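Local coordinates for uncharacterized protein ycf41 (Synechococcus elongatus PCC 6301, PDB 3KOJ) that probably binds single-stranded DNA through an OB-fold domain of the single-strand binding protein family, at residues B[25-30]-B[34-39]; B[40-45]-B[50-55]. The protein carries 1 engineered substitution. All blocks are in the same frame, centred on the assembly; numbering follows the deposited sequence.

Interaction 1: residues B[25-30]-B[34-39]; sequences QLRYAQ and TPVAEM. Engineered in segment 25-30: Ala29 (natural residue Thr).
The guanidinium of Arg27 lies flat against Val36, whose CG1 stands 3.3 Å above the guanidinium plane and over its centre. The extended Arg27 stem runs across the same methyl, so CG1 meets the chain both near its root and at the guanidinium, tightly at Arg27 CG. Both side chains take the crowded position, Arg27 with CG between its backbone N and carbonyl carbon (chi1 71°) and Val36 with CG1 likewise (chi1 50°), and this brings them together across the strands. At the edge of the Tyr28 ring, in its plane, sits the backbone N of Thr34, while the Pro35 ring comes up obliquely, its CG 3.7 Å from Tyr28 CE2. Leu26 continues this apolar face: its CD2 lies 3.7 Å from Pro35 CB, and its CG rests near the methyl of Ala37. On the sheet face that carries Arg27, Val36 and Glu38, a water accepts from Arg27 NE at 3.2 Å and donates to Glu38 OE1 at 2.7 Å, joining two opposite charges that do not touch directly. Beneath the side chains, Gln25 with Glu38 and Arg27 with Val36 form hydrogen-bonded pairs, each with two backbone bonds. A nearly straight bond from Ala29 N to Thr34 O, 2.8 Å at 172°, follows at the turn; Ala29 is an engineered residue. Helix 62-70 approaches the Leu26, Pro35 and Ala37 side, where Ala64 meets Ala37, and Trp60 of strand 53-60 packs on Val36. The whole is an antiparallel beta hairpin joining strands 12-28 and 35-43 of the OB fold.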
ATOM      1  N   GLN B  25      12.340 -10.507  20.445  1.00 21.38           N
ATOM      2  CA  GLN B  25      12.273 -11.404  21.594  1.00 26.16           C
ATOM      3  C   GLN B  25      11.121 -12.348  21.287  1.00 28.20           C
ATOM      4  O   GLN B  25      10.041 -11.903  20.887  1.00 24.32           O
ATOM      5  CB  GLN B  25      11.975 -10.624  22.877  1.00 38.53           C
ATOM      6  CG  GLN B  25      13.009  -9.567  23.224  1.00 47.04           C
ATOM      7  CD  GLN B  25      14.401 -10.145  23.391  1.00 55.87           C
ATOM      8  OE1 GLN B  25      15.309  -9.850  22.610  1.00 62.74           O
ATOM      9  NE2 GLN B  25      14.576 -10.975  24.412  1.00 52.97           N
ATOM     10  N   LEU B  26      11.344 -13.644  21.471  1.00 24.33           N
ATOM     11  CA  LEU B  26      10.313 -14.629  21.176  1.00 27.06           C
ATOM     12  C   LEU B  26       9.708 -15.297  22.404  1.00 24.57           C
ATOM     13  O   LEU B  26      10.386 -15.534  23.402  1.00 29.59           O
ATOM     14  CB  LEU B  26      10.878 -15.703  20.241  1.00 30.80           C
ATOM     15  CG  LEU B  26      10.141 -15.911  18.915  1.00 43.86           C
ATOM     16  CD1 LEU B  26      10.926 -16.861  18.033  1.00 52.00           C
ATOM     17  CD2 LEU B  26       8.747 -16.452  19.178  1.00 54.29           C
ATOM     18  N   ARG B  27       8.415 -15.588  22.319  1.00 22.48           N
ATOM     19  CA  ARG B  27       7.701 -16.266  23.393  1.00 29.65           C
ATOM     20  C   ARG B  27       6.594 -17.069  22.728  1.00 31.20           C
ATOM     21  O   ARG B  27       6.331 -16.902  21.536  1.00 26.79           O
ATOM     22  CB  ARG B  27       7.079 -15.255  24.366  1.00 33.54           C
ATOM     23  CG  ARG B  27       5.893 -14.487  23.793  1.00 35.74           C
ATOM     24  CD  ARG B  27       5.425 -13.364  24.710  1.00 41.63           C
ATOM     25  NE  ARG B  27       4.443 -12.497  24.061  1.00 47.58           N
ATOM     26  CZ  ARG B  27       3.165 -12.811  23.866  1.00 53.57           C
ATOM     27  NH1 ARG B  27       2.692 -13.981  24.273  1.00 58.07           N
ATOM     28  NH2 ARG B  27       2.358 -11.953  23.253  1.00 53.81           N
ATOM     29  N   TYR B  28       5.969 -17.961  23.485  1.00 30.88           N
ATOM     30  CA  TYR B  28       4.858 -18.730  22.948  1.00 31.85           C
ATOM     31  C   TYR B  28       3.587 -18.139  23.540  1.00 31.03           C
ATOM     32  O   TYR B  28       3.546 -17.809  24.726  1.00 39.35           O
ATOM     33  CB  TYR B  28       4.982 -20.217  23.302  1.00 33.87           C
ATOM     34  CG  TYR B  28       5.770 -21.000  22.279  1.00 36.50           C
ATOM     35  CD1 TYR B  28       7.146 -21.176  22.411  1.00 39.85           C
ATOM     36  CD2 TYR B  28       5.147 -21.521  21.145  1.00 38.56           C
ATOM     37  CE1 TYR B  28       7.883 -21.849  21.435  1.00 44.15           C
ATOM     38  CE2 TYR B  28       5.872 -22.192  20.165  1.00 44.80           C
ATOM     39  CZ  TYR B  28       7.239 -22.351  20.315  1.00 48.52           C
ATOM     40  OH  TYR B  28       7.959 -23.005  19.341  1.00 51.81           O
ATOM     41  N   ALA B  29       2.562 -17.985  22.709  1.00 28.58           N
ATOM     42  CA  ALA B  29       1.292 -17.420  23.156  1.00 37.75           C
ATOM     43  C   ALA B  29       0.604 -18.315  24.188  1.00 46.61           C
ATOM     44  O   ALA B  29       1.158 -19.333  24.604  1.00 50.53           O
ATOM     45  CB  ALA B  29       0.375 -17.197  21.960  1.00 36.59           C
ATOM     46  N   GLN B  30      -0.604 -17.929  24.593  1.00 55.75           N
ATOM     47  CA  GLN B  30      -1.370 -18.680  25.590  1.00 63.80           C
ATOM     48  C   GLN B  30      -1.508 -20.163  25.264  1.00 58.93           C
ATOM     49  O   GLN B  30      -1.483 -21.006  26.160  1.00 65.88           O
ATOM     50  CB  GLN B  30      -2.774 -18.085  25.750  1.00 72.64           C
ATOM     51  CG  GLN B  30      -3.682 -18.272  24.535  1.00 79.14           C
ATOM     52  CD  GLN B  30      -5.136 -17.946  24.835  1.00 84.07           C
ATOM     53  OE1 GLN B  30      -5.437 -16.951  25.493  1.00 86.42           O
ATOM     54  NE2 GLN B  30      -6.047 -18.780  24.339  1.00 84.27           N
ATOM     55  N   THR B  34       1.784 -21.299  19.553  1.00 39.69           N
ATOM     56  CA  THR B  34       1.999 -20.259  18.551  1.00 30.30           C
ATOM     57  C   THR B  34       3.106 -19.294  18.962  1.00 27.34           C
ATOM     58  O   THR B  34       2.984 -18.571  19.953  1.00 27.51           O
ATOM     59  CB  THR B  34       0.717 -19.444  18.291  1.00 36.70           C
ATOM     60  OG1 THR B  34      -0.333 -20.320  17.862  1.00 42.12           O
ATOM     61  CG2 THR B  34       0.968 -18.407  17.206  1.00 30.62           C
ATOM     62  N   PRO B  35       4.205 -19.269  18.196  1.00 27.11           N
ATOM     63  CA  PRO B  35       5.336 -18.387  18.485  1.00 23.29           C
ATOM     64  C   PRO B  35       4.948 -16.934  18.241  1.00 24.01           C
ATOM     65  O   PRO B  35       4.205 -16.637  17.311  1.00 24.00           O
ATOM     66  CB  PRO B  35       6.402 -18.836  17.482  1.00 30.73           C
ATOM     67  CG  PRO B  35       5.957 -20.209  17.047  1.00 38.69           C
ATOM     68  CD  PRO B  35       4.470 -20.074  16.993  1.00 33.46           C
ATOM     69  N   VAL B  36       5.440 -16.035  19.080  1.00 22.39           N
ATOM     70  CA  VAL B  36       5.165 -14.619  18.889  1.00 18.10           C
ATOM     71  C   VAL B  36       6.448 -13.846  19.156  1.00 21.12           C
ATOM     72  O   VAL B  36       7.086 -14.000  20.200  1.00 24.06           O
ATOM     73  CB  VAL B  36       4.003 -14.121  19.787  1.00 28.90           C
ATOM     74  CG1 VAL B  36       4.225 -14.537  21.209  1.00 43.10           C
ATOM     75  CG2 VAL B  36       3.868 -12.604  19.678  1.00 27.27           C
ATOM     76  N   ALA B  37       6.838 -13.040  18.177  1.00 19.37           N
ATOM     77  CA  ALA B  37       8.059 -12.258  18.272  1.00 18.74           C
ATOM     78  C   ALA B  37       7.734 -10.778  18.286  1.00 22.10           C
ATOM     79  O   ALA B  37       6.871 -10.318  17.536  1.00 19.67           O
ATOM     80  CB  ALA B  37       8.962 -12.574  17.089  1.00 22.73           C
ATOM     81  N   GLU B  38       8.414 -10.028  19.144  1.00 15.77           N
ATOM     82  CA  GLU B  38       8.182  -8.596  19.179  1.00 16.48           C
ATOM     83  C   GLU B  38       9.512  -7.860  19.170  1.00 18.80           C
ATOM     84  O   GLU B  38      10.497  -8.306  19.766  1.00 22.02           O
ATOM     85  CB  GLU B  38       7.331  -8.201  20.395  1.00 27.16           C
ATOM     86  CG  GLU B  38       8.068  -7.801  21.650  1.00 42.00           C
ATOM     87  CD  GLU B  38       7.113  -7.258  22.704  1.00 62.55           C
ATOM     88  OE1 GLU B  38       6.129  -7.960  23.030  1.00 67.92           O
ATOM     89  OE2 GLU B  38       7.339  -6.133  23.205  1.00 66.48           O
HETATM   90  N   MSE B  39       9.542  -6.745  18.455  1.00 18.56           N
HETATM   91  CA  MSE B  39      10.748  -5.940  18.358  1.00 17.97           C
HETATM   92  C   MSE B  39      10.314  -4.501  18.185  1.00 18.34           C
HETATM   93  O   MSE B  39       9.124  -4.207  18.175  1.00 18.13           O
HETATM   94  CB  MSE B  39      11.597  -6.396  17.158  1.00 16.22           C
HETATM   95  CG  MSE B  39      10.933  -6.243  15.798  1.00 16.41           C
HETATM   96 SE   MSE B  39      12.065  -6.903  14.340  1.00 30.74          SE
HETATM   97  CE  MSE B  39      11.190  -5.999  12.861  1.00 22.12           C
TER
HETATM   98  O   HOH W   1       4.643  -9.991  22.140  1.00 63.56           O

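Interaction 2: residues B[40-45]-B[50-55]; sequences VVQFPG and DAPARL
Gln42 and Arg54 cross at an angle on one face of an antiparallel beta hairpin, the one that joins strands 35-43 and 53-60 of the OB fold. Their amide and guanidinium planes are turned 47° apart, yet Gln42 OE1 falls in the guanidinium plane and is held side-on by two nitrogens. Arg54 NE reaches it at 2.8 Å along a lone pair, in the carbonyl plane; Arg54 NH2, at 3.0 Å, comes from above that plane. The glutamine is directed there by a stretched chain, CG opposite the backbone N (chi1 179°) and chi2 also extended, which lays its stem alongside Pro52, with CG 3.7 Å from Pro52 CB. Replacing Gln42 by an alanine would probably leave Arg54 without the oxygen that takes both NE and NH2, freer to turn, and remove the stem beside Pro52. The other face is apolar. Phe43 presents one ring face to Ala53, whose CB makes a CH-pi contact 4.0 Å from the ring centroid, offset toward the rim; Leu55 CB instead meets the ring edge in plane, 3.8 Å from Phe43 CE2. Leu83 and Ile85 of the second subunit pack on Leu55 and Ala53, so this face is part of a subunit interface. Paired backbone bonds link Val41 with Leu55 and Phe43 with Ala53. Near the loop, OD2 of the poorly ordered Asp50 accepts a hydrogen bond from Leu46 N and forms a salt bridge with Arg84 of the second subunit. There, a water accepts from Gly45 N at 2.6 Å and donates to Asp50 O at 3.1 Å.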
ATOM      1  N   VAL B  40      11.279  -3.600  18.066  1.00 17.75           N
ATOM      2  CA  VAL B  40      10.958  -2.195  17.873  1.00 16.00           C
ATOM      3  C   VAL B  40      11.745  -1.690  16.678  1.00 16.52           C
ATOM      4  O   VAL B  40      12.903  -2.053  16.496  1.00 17.94           O
ATOM      5  CB  VAL B  40      11.328  -1.348  19.114  1.00 16.30           C
ATOM      6  CG1 VAL B  40      11.016   0.124  18.854  1.00 17.42           C
ATOM      7  CG2 VAL B  40      10.552  -1.846  20.334  1.00 21.21           C
ATOM      8  N   VAL B  41      11.108  -0.866  15.854  1.00 14.17           N
ATOM      9  CA  VAL B  41      11.785  -0.308  14.696  1.00 10.49           C
ATOM     10  C   VAL B  41      11.673   1.206  14.728  1.00 14.03           C
ATOM     11  O   VAL B  41      10.826   1.765  15.428  1.00 18.32           O
ATOM     12  CB  VAL B  41      11.190  -0.824  13.363  1.00 16.20           C
ATOM     13  CG1 VAL B  41      11.277  -2.341  13.313  1.00 13.88           C
ATOM     14  CG2 VAL B  41       9.738  -0.344  13.201  1.00 13.67           C
ATOM     15  N   GLN B  42      12.547   1.864  13.977  1.00 13.80           N
ATOM     16  CA  GLN B  42      12.537   3.315  13.894  1.00 15.24           C
ATOM     17  C   GLN B  42      12.501   3.733  12.429  1.00 14.44           C
ATOM     18  O   GLN B  42      13.172   3.139  11.583  1.00 12.94           O
ATOM     19  CB  GLN B  42      13.785   3.899  14.564  1.00 15.92           C
ATOM     20  CG  GLN B  42      13.861   5.420  14.491  1.00 18.46           C
ATOM     21  CD  GLN B  42      15.090   5.978  15.188  1.00 24.23           C
ATOM     22  OE1 GLN B  42      15.194   5.944  16.417  1.00 17.07           O
ATOM     23  NE2 GLN B  42      16.033   6.487  14.401  1.00 24.88           N
ATOM     24  N   PHE B  43      11.692   4.739  12.128  1.00 12.62           N
ATOM     25  CA  PHE B  43      11.601   5.235  10.763  1.00 16.07           C
ATOM     26  C   PHE B  43      11.526   6.753  10.786  1.00 16.14           C
ATOM     27  O   PHE B  43      11.098   7.349  11.779  1.00 17.36           O
ATOM     28  CB  PHE B  43      10.412   4.605  10.018  1.00 15.72           C
ATOM     29  CG  PHE B  43       9.102   4.676  10.751  1.00 17.10           C
ATOM     30  CD1 PHE B  43       8.165   5.652  10.435  1.00 20.72           C
ATOM     31  CD2 PHE B  43       8.779   3.728  11.717  1.00 20.92           C
ATOM     32  CE1 PHE B  43       6.922   5.677  11.059  1.00 22.50           C
ATOM     33  CE2 PHE B  43       7.539   3.743  12.349  1.00 20.34           C
ATOM     34  CZ  PHE B  43       6.609   4.719  12.021  1.00 21.03           C
ATOM     35  N   PRO B  44      11.952   7.399   9.693  1.00 19.00           N
ATOM     36  CA  PRO B  44      11.963   8.857   9.565  1.00 22.98           C
ATOM     37  C   PRO B  44      10.644   9.569   9.792  1.00 26.66           C
ATOM     38  O   PRO B  44       9.577   9.064   9.425  1.00 20.12           O
ATOM     39  CB  PRO B  44      12.479   9.078   8.140  1.00 30.77           C
ATOM     40  CG  PRO B  44      13.269   7.837   7.850  1.00 27.61           C
ATOM     41  CD  PRO B  44      12.383   6.772   8.431  1.00 22.78           C
ATOM     42  N   GLY B  45      10.737  10.747  10.401  1.00 23.70           N
ATOM     43  CA  GLY B  45       9.557  11.548  10.631  1.00 26.45           C
ATOM     44  C   GLY B  45       9.220  12.051   9.245  1.00 34.69           C
ATOM     45  O   GLY B  45       9.937  11.771   8.283  1.00 28.27           O
ATOM     46  N   ASP B  50      10.369  16.809  12.466  1.00 69.45           N
ATOM     47  CA  ASP B  50       9.796  15.570  12.991  1.00 65.45           C
ATOM     48  C   ASP B  50      10.917  14.675  13.468  1.00 58.54           C
ATOM     49  O   ASP B  50      11.895  14.466  12.756  1.00 59.18           O
ATOM     50  CB  ASP B  50       9.019  14.840  11.906  1.00 64.80           C
ATOM     51  CG  ASP B  50       7.909  13.959  12.463  1.00 63.04           C
ATOM     52  OD1 ASP B  50       7.892  13.691  13.690  1.00 65.55           O
ATOM     53  OD2 ASP B  50       7.036  13.532  11.665  1.00 53.11           O
ATOM     54  N   ALA B  51      10.789  14.171  14.688  1.00 49.43           N
ATOM     55  CA  ALA B  51      11.797  13.278  15.240  1.00 40.29           C
ATOM     56  C   ALA B  51      11.437  11.958  14.570  1.00 29.30           C
ATOM     57  O   ALA B  51      10.316  11.795  14.080  1.00 30.11           O
ATOM     58  CB  ALA B  51      11.635  13.166  16.757  1.00 39.64           C
ATOM     59  N   PRO B  52      12.390  11.031  14.471  1.00 26.31           N
ATOM     60  CA  PRO B  52      12.040   9.758  13.840  1.00 19.53           C
ATOM     61  C   PRO B  52      10.986   9.117  14.738  1.00 23.37           C
ATOM     62  O   PRO B  52      10.858   9.482  15.905  1.00 30.20           O
ATOM     63  CB  PRO B  52      13.356   8.998  13.874  1.00 22.97           C
ATOM     64  CG  PRO B  52      14.369  10.102  13.689  1.00 24.58           C
ATOM     65  CD  PRO B  52      13.848  11.169  14.627  1.00 25.86           C
ATOM     66  N   ALA B  53      10.228   8.170  14.209  1.00 21.60           N
ATOM     67  CA  ALA B  53       9.217   7.523  15.026  1.00 23.12           C
ATOM     68  C   ALA B  53       9.678   6.124  15.401  1.00 21.08           C
ATOM     69  O   ALA B  53      10.443   5.499  14.669  1.00 18.69           O
ATOM     70  CB  ALA B  53       7.891   7.453  14.270  1.00 31.22           C
ATOM     71  N   ARG B  54       9.244   5.648  16.561  1.00 20.88           N
ATOM     72  CA  ARG B  54       9.586   4.298  16.977  1.00 21.94           C
ATOM     73  C   ARG B  54       8.285   3.547  17.131  1.00 23.69           C
ATOM     74  O   ARG B  54       7.310   4.061  17.682  1.00 28.09           O
ATOM     75  CB  ARG B  54      10.400   4.301  18.266  1.00 21.32           C
ATOM     76  CG  ARG B  54      11.798   4.808  18.020  1.00 23.55           C
ATOM     77  CD  ARG B  54      12.751   4.477  19.148  1.00 25.34           C
ATOM     78  NE  ARG B  54      14.119   4.668  18.685  1.00 23.17           N
ATOM     79  CZ  ARG B  54      15.187   4.088  19.216  1.00 23.32           C
ATOM     80  NH1 ARG B  54      15.063   3.268  20.253  1.00 17.61           N
ATOM     81  NH2 ARG B  54      16.382   4.314  18.689  1.00 20.81           N
ATOM     82  N   LEU B  55       8.272   2.320  16.632  1.00 18.60           N
ATOM     83  CA  LEU B  55       7.060   1.531  16.633  1.00 16.52           C
ATOM     84  C   LEU B  55       7.258   0.085  17.053  1.00 16.00           C
ATOM     85  O   LEU B  55       8.199  -0.580  16.616  1.00 15.04           O
ATOM     86  CB  LEU B  55       6.466   1.589  15.226  1.00 18.81           C
ATOM     87  CG  LEU B  55       5.209   0.805  14.861  1.00 25.31           C
ATOM     88  CD1 LEU B  55       4.018   1.323  15.661  1.00 24.85           C
ATOM     89  CD2 LEU B  55       4.966   0.954  13.362  1.00 20.83           C
TER
HETATM   90  O   HOH W   2      12.871  12.237  10.762  1.00 32.80           O

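Strand 35-43 serves both contacts, its first half pairing with the end of strand 12-28 in interaction 1 and its second half with the start of strand 53-60 in interaction 2. The centres lie about 23 Å apart, on opposite sides of the chain's centre. In interaction 1, Val36 and Ala37 are buried and Leu26, Arg27 and Tyr28 exposed; in interaction 2, Val41, Phe43, Ala53 and Leu55 are buried and Arg54 exposed. Interaction 1 has strand 53-60 beside it in the sheet and helix 62-70 against one face, all from its own chain, and its charged groups meet through water. Interaction 2 packs its apolar face against a second subunit and joins its polar side chains directly, arginine to amide.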